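Long-range contact in ASCH domain-containing protein (Enterococcus faecalis, PDB 1T62), which is of unknown function but carries an ASCH domain of the PUA-like clan, a fold often associated with RNA binding: residues B[52-66]-B[128-142]. Numbering follows the deposited sequence.
Sequences CSSLDIYKMEEEQLP and LAPYQLQFYPDMLLV
Ser53 and Val142 form an antiparallel hydrogen-bonded pair that joins strand 50-54, the outermost strand of the ASCH-domain sheet within this chain, to the start of strand 140-151. Two backbone bonds define the pair: Val142 N to Ser53 O at 2.8 Å, nearly straight, and Ser53 N to Val142 O at 3.1 Å. The non-hydrogen-bonded pair Ser54 with Leu141 follows, and Leu55 N, in the first turn of helix 55-60, donates one more backbone bond to Leu140 O.

Apolar packing centres on Val142. Its CG2 meets Leu55 CB at 3.6 Å and also touches Leu65 and the Tyr58 ring, whereas CG1, anti to the backbone N (chi1 176°), faces Pro66. On the same face of the sheet Ser53 OG shares a hydrogen bond with Tyr58 OH.

Further along the helix the loop after helix 113-128 closes over it. Ile57 CD1 lies over one face of the Tyr131 ring, 4.1 Å from its centroid, a CH-pi contact; Met60 SD approaches that ring obliquely as a Met-aromatic contact. Tyr131 OH bonds to the backbone N of His162 of the second subunit, in the engineered C-terminal tag, while its 3.3 Å approach to Glu61 OE2 is weak.

A side-chain hydrogen bond ties the returning loop to the helix: with carboxylate and ring planes 32° apart, Tyr136 OH donates to the syn lone pair of Asp56 OD1 at 2.5 Å.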
ATOM      1  N   CYS B  52       3.057 -18.172  -1.414  1.00 29.40           N
ATOM      2  CA  CYS B  52       3.680 -18.826  -2.534  1.00 31.61           C
ATOM      3  C   CYS B  52       3.909 -17.805  -3.624  1.00 31.84           C
ATOM      4  O   CYS B  52       3.068 -16.938  -3.876  1.00 30.98           O
ATOM      5  CB  CYS B  52       2.820 -19.987  -3.036  1.00 27.29           C
ATOM      6  SG  CYS B  52       1.199 -19.529  -3.606  1.00 29.48           S
ATOM      7  N   SER B  53       5.083 -17.899  -4.233  1.00 33.29           N
ATOM      8  CA  SER B  53       5.480 -17.016  -5.309  1.00 32.13           C
ATOM      9  C   SER B  53       5.949 -17.914  -6.436  1.00 31.88           C
ATOM     10  O   SER B  53       6.143 -19.112  -6.230  1.00 29.75           O
ATOM     11  CB  SER B  53       6.606 -16.079  -4.838  1.00 36.92           C
ATOM     12  OG  SER B  53       7.599 -16.775  -4.096  1.00 36.63           O
ATOM     13  N   SER B  54       6.115 -17.334  -7.621  1.00 10.82           N
ATOM     14  CA  SER B  54       6.560 -18.076  -8.804  1.00  8.48           C
ATOM     15  C   SER B  54       8.052 -18.264  -8.834  1.00  9.58           C
ATOM     16  O   SER B  54       8.786 -17.290  -8.910  1.00  9.11           O
ATOM     17  CB  SER B  54       6.159 -17.343 -10.081  1.00  9.43           C
ATOM     18  OG  SER B  54       6.778 -17.942 -11.202  1.00  6.47           O
ATOM     19  N   LEU B  55       8.504 -19.508  -8.784  1.00 17.78           N
ATOM     20  CA  LEU B  55       9.932 -19.783  -8.827  1.00 16.67           C
ATOM     21  C   LEU B  55      10.517 -19.152 -10.088  1.00 19.60           C
ATOM     22  O   LEU B  55      11.697 -18.812 -10.140  1.00 19.13           O
ATOM     23  CB  LEU B  55      10.183 -21.286  -8.853  1.00  1.00           C
ATOM     24  CG  LEU B  55      11.626 -21.663  -9.185  1.00  1.00           C
ATOM     25  CD1 LEU B  55      12.578 -21.053  -8.176  1.00  1.00           C
ATOM     26  CD2 LEU B  55      11.735 -23.149  -9.202  1.00  1.00           C
ATOM     27  N   ASP B  56       9.673 -18.992 -11.101  1.00 19.86           N
ATOM     28  CA  ASP B  56      10.100 -18.408 -12.358  1.00 24.09           C
ATOM     29  C   ASP B  56      10.621 -16.979 -12.241  1.00 23.40           C
ATOM     30  O   ASP B  56      11.678 -16.666 -12.777  1.00 25.40           O
ATOM     31  CB  ASP B  56       8.957 -18.480 -13.365  1.00 31.22           C
ATOM     32  CG  ASP B  56       8.825 -19.859 -13.989  1.00 39.51           C
ATOM     33  OD1 ASP B  56       7.780 -20.128 -14.612  1.00 46.48           O
ATOM     34  OD2 ASP B  56       9.771 -20.669 -13.868  1.00 43.66           O
ATOM     35  N   ILE B  57       9.894 -16.107 -11.549  1.00 26.73           N
ATOM     36  CA  ILE B  57      10.348 -14.723 -11.394  1.00 21.47           C
ATOM     37  C   ILE B  57      11.732 -14.681 -10.737  1.00 22.13           C
ATOM     38  O   ILE B  57      12.572 -13.876 -11.108  1.00 20.76           O
ATOM     39  CB  ILE B  57       9.380 -13.886 -10.528  1.00 16.78           C
ATOM     40  CG1 ILE B  57       7.940 -14.146 -10.953  1.00 10.95           C
ATOM     41  CG2 ILE B  57       9.715 -12.396 -10.670  1.00 11.50           C
ATOM     42  CD1 ILE B  57       7.631 -13.691 -12.338  1.00  9.57           C
ATOM     43  N   TYR B  58      11.966 -15.535  -9.749  1.00 14.15           N
ATOM     44  CA  TYR B  58      13.268 -15.553  -9.105  1.00 16.55           C
ATOM     45  C   TYR B  58      14.328 -15.841 -10.159  1.00 18.11           C
ATOM     46  O   TYR B  58      15.365 -15.182 -10.221  1.00 18.19           O
ATOM     47  CB  TYR B  58      13.331 -16.627  -8.019  1.00 15.32           C
ATOM     48  CG  TYR B  58      12.509 -16.301  -6.795  1.00 16.30           C
ATOM     49  CD1 TYR B  58      11.183 -16.721  -6.690  1.00 15.78           C
ATOM     50  CD2 TYR B  58      13.045 -15.556  -5.755  1.00 15.67           C
ATOM     51  CE1 TYR B  58      10.417 -16.408  -5.580  1.00 15.81           C
ATOM     52  CE2 TYR B  58      12.281 -15.232  -4.646  1.00 16.13           C
ATOM     53  CZ  TYR B  58      10.974 -15.663  -4.564  1.00 15.25           C
ATOM     54  OH  TYR B  58      10.216 -15.356  -3.462  1.00 15.87           O
ATOM     55  N   LYS B  59      14.058 -16.837 -10.992  1.00 16.71           N
ATOM     56  CA  LYS B  59      14.988 -17.204 -12.043  1.00 19.14           C
ATOM     57  C   LYS B  59      15.261 -16.053 -13.005  1.00 20.98           C
ATOM     58  O   LYS B  59      16.414 -15.659 -13.187  1.00 21.54           O
ATOM     59  CB  LYS B  59      14.456 -18.423 -12.794  1.00 40.41           C
ATOM     60  CG  LYS B  59      14.574 -19.686 -11.978  1.00 39.17           C
ATOM     61  CD  LYS B  59      14.035 -20.886 -12.707  1.00 40.28           C
ATOM     62  CE  LYS B  59      14.602 -22.143 -12.095  1.00 41.23           C
ATOM     63  NZ  LYS B  59      16.095 -22.072 -12.142  1.00 44.15           N
ATOM     64  N   MET B  60      14.211 -15.507 -13.608  1.00 25.15           N
ATOM     65  CA  MET B  60      14.369 -14.398 -14.548  1.00 29.85           C
ATOM     66  C   MET B  60      14.891 -13.134 -13.879  1.00 29.94           C
ATOM     67  O   MET B  60      15.464 -12.278 -14.542  1.00 30.82           O
ATOM     68  CB  MET B  60      13.041 -14.084 -15.243  1.00 33.07           C
ATOM     69  CG  MET B  60      12.519 -15.201 -16.115  1.00 39.28           C
ATOM     70  SD  MET B  60      10.816 -14.892 -16.592  1.00 43.90           S
ATOM     71  CE  MET B  60       9.944 -15.352 -15.078  1.00 49.65           C
ATOM     72  N   GLU B  61      14.700 -13.023 -12.567  1.00 37.31           N
ATOM     73  CA  GLU B  61      15.154 -11.847 -11.826  1.00 38.26           C
ATOM     74  C   GLU B  61      16.482 -12.124 -11.133  1.00 37.99           C
ATOM     75  O   GLU B  61      17.006 -11.275 -10.413  1.00 39.79           O
ATOM     76  CB  GLU B  61      14.116 -11.451 -10.774  1.00 33.24           C
ATOM     77  CG  GLU B  61      14.095  -9.975 -10.419  1.00 34.49           C
ATOM     78  CD  GLU B  61      13.295  -9.134 -11.407  1.00 35.31           C
ATOM     79  OE1 GLU B  61      13.046  -7.947 -11.120  1.00 37.43           O
ATOM     80  OE2 GLU B  61      12.914  -9.651 -12.471  1.00 36.95           O
ATOM     81  N   GLU B  62      17.020 -13.318 -11.353  1.00 59.63           N
ATOM     82  CA  GLU B  62      18.283 -13.721 -10.750  1.00 57.76           C
ATOM     83  C   GLU B  62      18.388 -13.388  -9.259  1.00 55.31           C
ATOM     84  O   GLU B  62      19.385 -12.817  -8.815  1.00 55.35           O
ATOM     85  CB  GLU B  62      19.454 -13.103 -11.521  1.00 50.63           C
ATOM     86  CG  GLU B  62      20.007 -14.024 -12.616  1.00 58.17           C
ATOM     87  CD  GLU B  62      20.829 -13.298 -13.685  1.00 62.07           C
ATOM     88  OE1 GLU B  62      21.427 -13.993 -14.542  1.00 61.20           O
ATOM     89  OE2 GLU B  62      20.870 -12.043 -13.679  1.00 63.35           O
ATOM     90  N   GLU B  63      17.357 -13.751  -8.494  1.00 27.77           N
ATOM     91  CA  GLU B  63      17.345 -13.519  -7.055  1.00 25.96           C
ATOM     92  C   GLU B  63      17.407 -14.845  -6.331  1.00 22.24           C
ATOM     93  O   GLU B  63      16.990 -15.865  -6.874  1.00 23.78           O
ATOM     94  CB  GLU B  63      16.063 -12.843  -6.611  1.00 36.66           C
ATOM     95  CG  GLU B  63      15.684 -11.628  -7.371  1.00 38.37           C
ATOM     96  CD  GLU B  63      15.015 -10.612  -6.475  1.00 41.45           C
ATOM     97  OE1 GLU B  63      15.746  -9.760  -5.906  1.00 41.86           O
ATOM     98  OE2 GLU B  63      13.771 -10.676  -6.327  1.00 46.29           O
ATOM     99  N   GLN B  64      17.924 -14.825  -5.104  1.00 15.98           N
ATOM    100  CA  GLN B  64      17.986 -16.024  -4.280  1.00 15.71           C
ATOM    101  C   GLN B  64      16.553 -16.277  -3.795  1.00 12.18           C
ATOM    102  O   GLN B  64      15.718 -15.372  -3.824  1.00 12.46           O
ATOM    103  CB  GLN B  64      18.895 -15.796  -3.074  1.00 58.12           C
ATOM    104  CG  GLN B  64      20.290 -15.387  -3.444  1.00 71.68           C
ATOM    105  CD  GLN B  64      20.902 -16.339  -4.445  1.00 79.54           C
ATOM    106  OE1 GLN B  64      21.038 -17.536  -4.179  1.00 84.55           O
ATOM    107  NE2 GLN B  64      21.266 -15.814  -5.611  1.00 84.84           N
ATOM    108  N   LEU B  65      16.253 -17.500  -3.368  1.00 19.69           N
ATOM    109  CA  LEU B  65      14.911 -17.784  -2.870  1.00 18.42           C
ATOM    110  C   LEU B  65      14.905 -17.486  -1.383  1.00 17.48           C
ATOM    111  O   LEU B  65      15.957 -17.418  -0.750  1.00 17.28           O
ATOM    112  CB  LEU B  65      14.543 -19.261  -3.048  1.00 20.52           C
ATOM    113  CG  LEU B  65      14.633 -19.964  -4.396  1.00 22.31           C
ATOM    114  CD1 LEU B  65      13.973 -21.331  -4.261  1.00 22.98           C
ATOM    115  CD2 LEU B  65      13.946 -19.140  -5.469  1.00 26.15           C
ATOM    116  N   PRO B  66      13.720 -17.289  -0.805  1.00 12.72           N
ATOM    117  CA  PRO B  66      13.689 -17.021   0.633  1.00 11.48           C
ATOM    118  C   PRO B  66      14.407 -18.147   1.381  1.00 10.13           C
ATOM    119  O   PRO B  66      14.454 -19.289   0.918  1.00 10.06           O
ATOM    120  CB  PRO B  66      12.194 -16.964   0.949  1.00 24.30           C
ATOM    121  CG  PRO B  66      11.527 -17.620  -0.264  1.00 23.35           C
ATOM    122  CD  PRO B  66      12.380 -17.163  -1.394  1.00 22.57           C
ATOM    123  N   LEU B 128       3.099 -13.138 -14.344  1.00 26.76           N
ATOM    124  CA  LEU B 128       4.038 -13.640 -15.341  1.00 25.96           C
ATOM    125  C   LEU B 128       4.034 -12.887 -16.656  1.00 24.95           C
ATOM    126  O   LEU B 128       5.097 -12.597 -17.202  1.00 23.93           O
ATOM    127  CB  LEU B 128       3.780 -15.120 -15.626  1.00 17.41           C
ATOM    128  CG  LEU B 128       4.352 -16.150 -14.664  1.00 16.86           C
ATOM    129  CD1 LEU B 128       3.836 -17.520 -15.043  1.00 19.09           C
ATOM    130  CD2 LEU B 128       5.856 -16.135 -14.726  1.00 17.49           C
ATOM    131  N   ALA B 129       2.844 -12.575 -17.164  1.00 25.25           N
ATOM    132  CA  ALA B 129       2.711 -11.884 -18.448  1.00 26.29           C
ATOM    133  C   ALA B 129       3.784 -10.825 -18.771  1.00 25.82           C
ATOM    134  O   ALA B 129       4.477 -10.926 -19.783  1.00 26.77           O
ATOM    135  CB  ALA B 129       1.328 -11.277 -18.561  1.00 21.43           C
ATOM    136  N   PRO B 130       3.934  -9.799 -17.919  1.00 15.85           N
ATOM    137  CA  PRO B 130       4.943  -8.762 -18.178  1.00 17.59           C
ATOM    138  C   PRO B 130       6.362  -9.261 -18.479  1.00 18.94           C
ATOM    139  O   PRO B 130       7.163  -8.525 -19.050  1.00 19.75           O
ATOM    140  CB  PRO B 130       4.872  -7.881 -16.927  1.00 18.93           C
ATOM    141  CG  PRO B 130       4.329  -8.802 -15.874  1.00 18.09           C
ATOM    142  CD  PRO B 130       3.275  -9.573 -16.622  1.00 18.77           C
ATOM    143  N   TYR B 131       6.682 -10.492 -18.086  1.00 27.33           N
ATOM    144  CA  TYR B 131       8.001 -11.042 -18.389  1.00 28.40           C
ATOM    145  C   TYR B 131       7.876 -11.882 -19.653  1.00 29.32           C
ATOM    146  O   TYR B 131       8.704 -12.759 -19.906  1.00 29.84           O
ATOM    147  CB  TYR B 131       8.525 -11.944 -17.273  1.00 28.72           C
ATOM    148  CG  TYR B 131       8.814 -11.257 -15.961  1.00 29.92           C
ATOM    149  CD1 TYR B 131       7.780 -10.934 -15.079  1.00 31.48           C
ATOM    150  CD2 TYR B 131      10.124 -10.975 -15.572  1.00 29.07           C
ATOM    151  CE1 TYR B 131       8.042 -10.355 -13.836  1.00 31.00           C
ATOM    152  CE2 TYR B 131      10.392 -10.393 -14.337  1.00 29.22           C
ATOM    153  CZ  TYR B 131       9.346 -10.086 -13.470  1.00 29.90           C
ATOM    154  OH  TYR B 131       9.602  -9.508 -12.236  1.00 31.36           O
ATOM    155  N   GLN B 132       6.829 -11.620 -20.435  1.00 31.59           N
ATOM    156  CA  GLN B 132       6.594 -12.364 -21.664  1.00 32.89           C
ATOM    157  C   GLN B 132       6.687 -13.849 -21.385  1.00 32.15           C
ATOM    158  O   GLN B 132       7.563 -14.526 -21.912  1.00 34.17           O
ATOM    159  CB  GLN B 132       7.642 -11.992 -22.692  1.00 27.68           C
ATOM    160  CG  GLN B 132       7.591 -10.556 -23.095  1.00 33.86           C
ATOM    161  CD  GLN B 132       8.893 -10.111 -23.667  1.00 38.33           C
ATOM    162  OE1 GLN B 132       9.649 -10.922 -24.208  1.00 40.76           O
ATOM    163  NE2 GLN B 132       9.177  -8.819 -23.562  1.00 41.72           N
ATOM    164  N   LEU B 133       5.793 -14.360 -20.554  1.00 35.71           N
ATOM    165  CA  LEU B 133       5.824 -15.771 -20.219  1.00 34.22           C
ATOM    166  C   LEU B 133       4.413 -16.247 -19.906  1.00 34.05           C
ATOM    167  O   LEU B 133       3.795 -15.786 -18.941  1.00 32.74           O
ATOM    168  CB  LEU B 133       6.726 -15.989 -19.008  1.00 25.53           C
ATOM    169  CG  LEU B 133       7.350 -17.374 -18.832  1.00 25.20           C
ATOM    170  CD1 LEU B 133       7.879 -17.477 -17.414  1.00 23.57           C
ATOM    171  CD2 LEU B 133       6.330 -18.485 -19.088  1.00 23.06           C
ATOM    172  N   GLN B 134       3.913 -17.169 -20.729  1.00 29.61           N
ATOM    173  CA  GLN B 134       2.572 -17.711 -20.560  1.00 30.48           C
ATOM    174  C   GLN B 134       2.528 -18.703 -19.405  1.00 29.52           C
ATOM    175  O   GLN B 134       3.375 -19.596 -19.299  1.00 29.05           O
ATOM    176  CB  GLN B 134       2.115 -18.397 -21.847  1.00 74.90           C
ATOM    177  CG  GLN B 134       2.057 -17.478 -23.054  1.00 82.30           C
ATOM    178  CD  GLN B 134       1.580 -18.192 -24.305  1.00 87.66           C
ATOM    179  OE1 GLN B 134       1.476 -17.593 -25.381  1.00 89.80           O
ATOM    180  NE2 GLN B 134       1.286 -19.485 -24.170  1.00 90.18           N
ATOM    181  N   PHE B 135       1.532 -18.539 -18.543  1.00 28.27           N
ATOM    182  CA  PHE B 135       1.359 -19.400 -17.387  1.00 25.77           C
ATOM    183  C   PHE B 135       1.081 -20.837 -17.791  1.00 26.06           C
ATOM    184  O   PHE B 135       0.133 -21.104 -18.521  1.00 26.89           O
ATOM    185  CB  PHE B 135       0.190 -18.899 -16.545  1.00 25.08           C
ATOM    186  CG  PHE B 135      -0.171 -19.808 -15.411  1.00 23.44           C
ATOM    187  CD1 PHE B 135       0.564 -19.801 -14.234  1.00 24.19           C
ATOM    188  CD2 PHE B 135      -1.230 -20.688 -15.529  1.00 22.35           C
ATOM    189  CE1 PHE B 135       0.245 -20.669 -13.183  1.00 24.53           C
ATOM    190  CE2 PHE B 135      -1.559 -21.559 -14.492  1.00 24.08           C
ATOM    191  CZ  PHE B 135      -0.819 -21.550 -13.315  1.00 24.77           C
ATOM    192  N   TYR B 136       1.906 -21.770 -17.329  1.00 26.78           N
ATOM    193  CA  TYR B 136       1.662 -23.170 -17.632  1.00 23.75           C
ATOM    194  C   TYR B 136       1.050 -23.809 -16.385  1.00 21.72           C
ATOM    195  O   TYR B 136       1.169 -23.276 -15.291  1.00 23.64           O
ATOM    196  CB  TYR B 136       2.946 -23.874 -18.080  1.00 26.33           C
ATOM    197  CG  TYR B 136       4.187 -23.523 -17.310  1.00 26.90           C
ATOM    198  CD1 TYR B 136       4.680 -22.219 -17.301  1.00 28.14           C
ATOM    199  CD2 TYR B 136       4.894 -24.508 -16.618  1.00 28.11           C
ATOM    200  CE1 TYR B 136       5.844 -21.903 -16.623  1.00 29.31           C
ATOM    201  CE2 TYR B 136       6.061 -24.206 -15.937  1.00 28.97           C
ATOM    202  CZ  TYR B 136       6.531 -22.900 -15.939  1.00 30.14           C
ATOM    203  OH  TYR B 136       7.666 -22.586 -15.226  1.00 31.83           O
ATOM    204  N   PRO B 137       0.385 -24.961 -16.537  1.00 32.20           N
ATOM    205  CA  PRO B 137      -0.275 -25.681 -15.442  1.00 27.52           C
ATOM    206  C   PRO B 137       0.567 -26.196 -14.277  1.00 25.55           C
ATOM    207  O   PRO B 137       0.068 -26.365 -13.162  1.00 26.80           O
ATOM    208  CB  PRO B 137      -0.984 -26.834 -16.161  1.00 24.27           C
ATOM    209  CG  PRO B 137      -1.016 -26.426 -17.599  1.00 26.21           C
ATOM    210  CD  PRO B 137       0.299 -25.744 -17.777  1.00 27.56           C
ATOM    211  N   ASP B 138       1.836 -26.467 -14.519  1.00 17.18           N
ATOM    212  CA  ASP B 138       2.658 -27.004 -13.451  1.00 16.63           C
ATOM    213  C   ASP B 138       3.902 -26.176 -13.162  1.00 15.92           C
ATOM    214  O   ASP B 138       4.959 -26.721 -12.856  1.00 16.09           O
ATOM    215  CB  ASP B 138       3.048 -28.432 -13.797  1.00 14.95           C
ATOM    216  CG  ASP B 138       3.660 -28.534 -15.170  1.00 16.32           C
ATOM    217  OD1 ASP B 138       4.117 -29.629 -15.549  1.00 17.70           O
ATOM    218  OD2 ASP B 138       3.690 -27.510 -15.885  1.00 16.26           O
ATOM    219  N   MET B 139       3.780 -24.859 -13.257  1.00 12.89           N
ATOM    220  CA  MET B 139       4.915 -24.021 -12.972  1.00 14.58           C
ATOM    221  C   MET B 139       5.229 -24.212 -11.507  1.00 15.38           C
ATOM    222  O   MET B 139       4.333 -24.233 -10.667  1.00 16.35           O
ATOM    223  CB  MET B 139       4.602 -22.559 -13.248  1.00 31.01           C
ATOM    224  CG  MET B 139       3.487 -21.991 -12.414  1.00 36.62           C
ATOM    225  SD  MET B 139       3.683 -20.217 -12.297  1.00 40.70           S
ATOM    226  CE  MET B 139       4.942 -20.176 -11.072  1.00 43.03           C
ATOM    227  N   LEU B 140       6.514 -24.382 -11.221  1.00 14.72           N
ATOM    228  CA  LEU B 140       7.017 -24.570  -9.874  1.00 13.67           C
ATOM    229  C   LEU B 140       6.699 -23.359  -8.986  1.00 13.37           C
ATOM    230  O   LEU B 140       6.805 -22.216  -9.425  1.00 12.71           O
ATOM    231  CB  LEU B 140       8.531 -24.788  -9.948  1.00  3.78           C
ATOM    232  CG  LEU B 140       9.156 -26.194 -10.007  1.00  4.91           C
ATOM    233  CD1 LEU B 140       8.090 -27.257 -10.196  1.00  8.00           C
ATOM    234  CD2 LEU B 140      10.193 -26.251 -11.118  1.00  3.61           C
ATOM    235  N   LEU B 141       6.302 -23.619  -7.742  1.00 13.47           N
ATOM    236  CA  LEU B 141       5.995 -22.565  -6.773  1.00 13.84           C
ATOM    237  C   LEU B 141       7.007 -22.558  -5.646  1.00 14.30           C
ATOM    238  O   LEU B 141       7.554 -23.597  -5.277  1.00 12.75           O
ATOM    239  CB  LEU B 141       4.636 -22.782  -6.130  1.00 12.51           C
ATOM    240  CG  LEU B 141       3.383 -22.449  -6.906  1.00 13.32           C
ATOM    241  CD1 LEU B 141       2.184 -22.890  -6.094  1.00 12.62           C
ATOM    242  CD2 LEU B 141       3.331 -20.958  -7.181  1.00 15.36           C
ATOM    243  N   VAL B 142       7.244 -21.379  -5.090  1.00 34.39           N
ATOM    244  CA  VAL B 142       8.154 -21.241  -3.970  1.00 33.89           C
ATOM    245  C   VAL B 142       7.262 -20.975  -2.750  1.00 35.99           C
ATOM    246  O   VAL B 142       6.723 -19.877  -2.580  1.00 35.72           O
ATOM    247  CB  VAL B 142       9.131 -20.078  -4.195  1.00 21.94           C
ATOM    248  CG1 VAL B 142      10.007 -19.896  -2.970  1.00 23.48           C
ATOM    249  CG2 VAL B 142       9.985 -20.356  -5.426  1.00 22.04           C
TER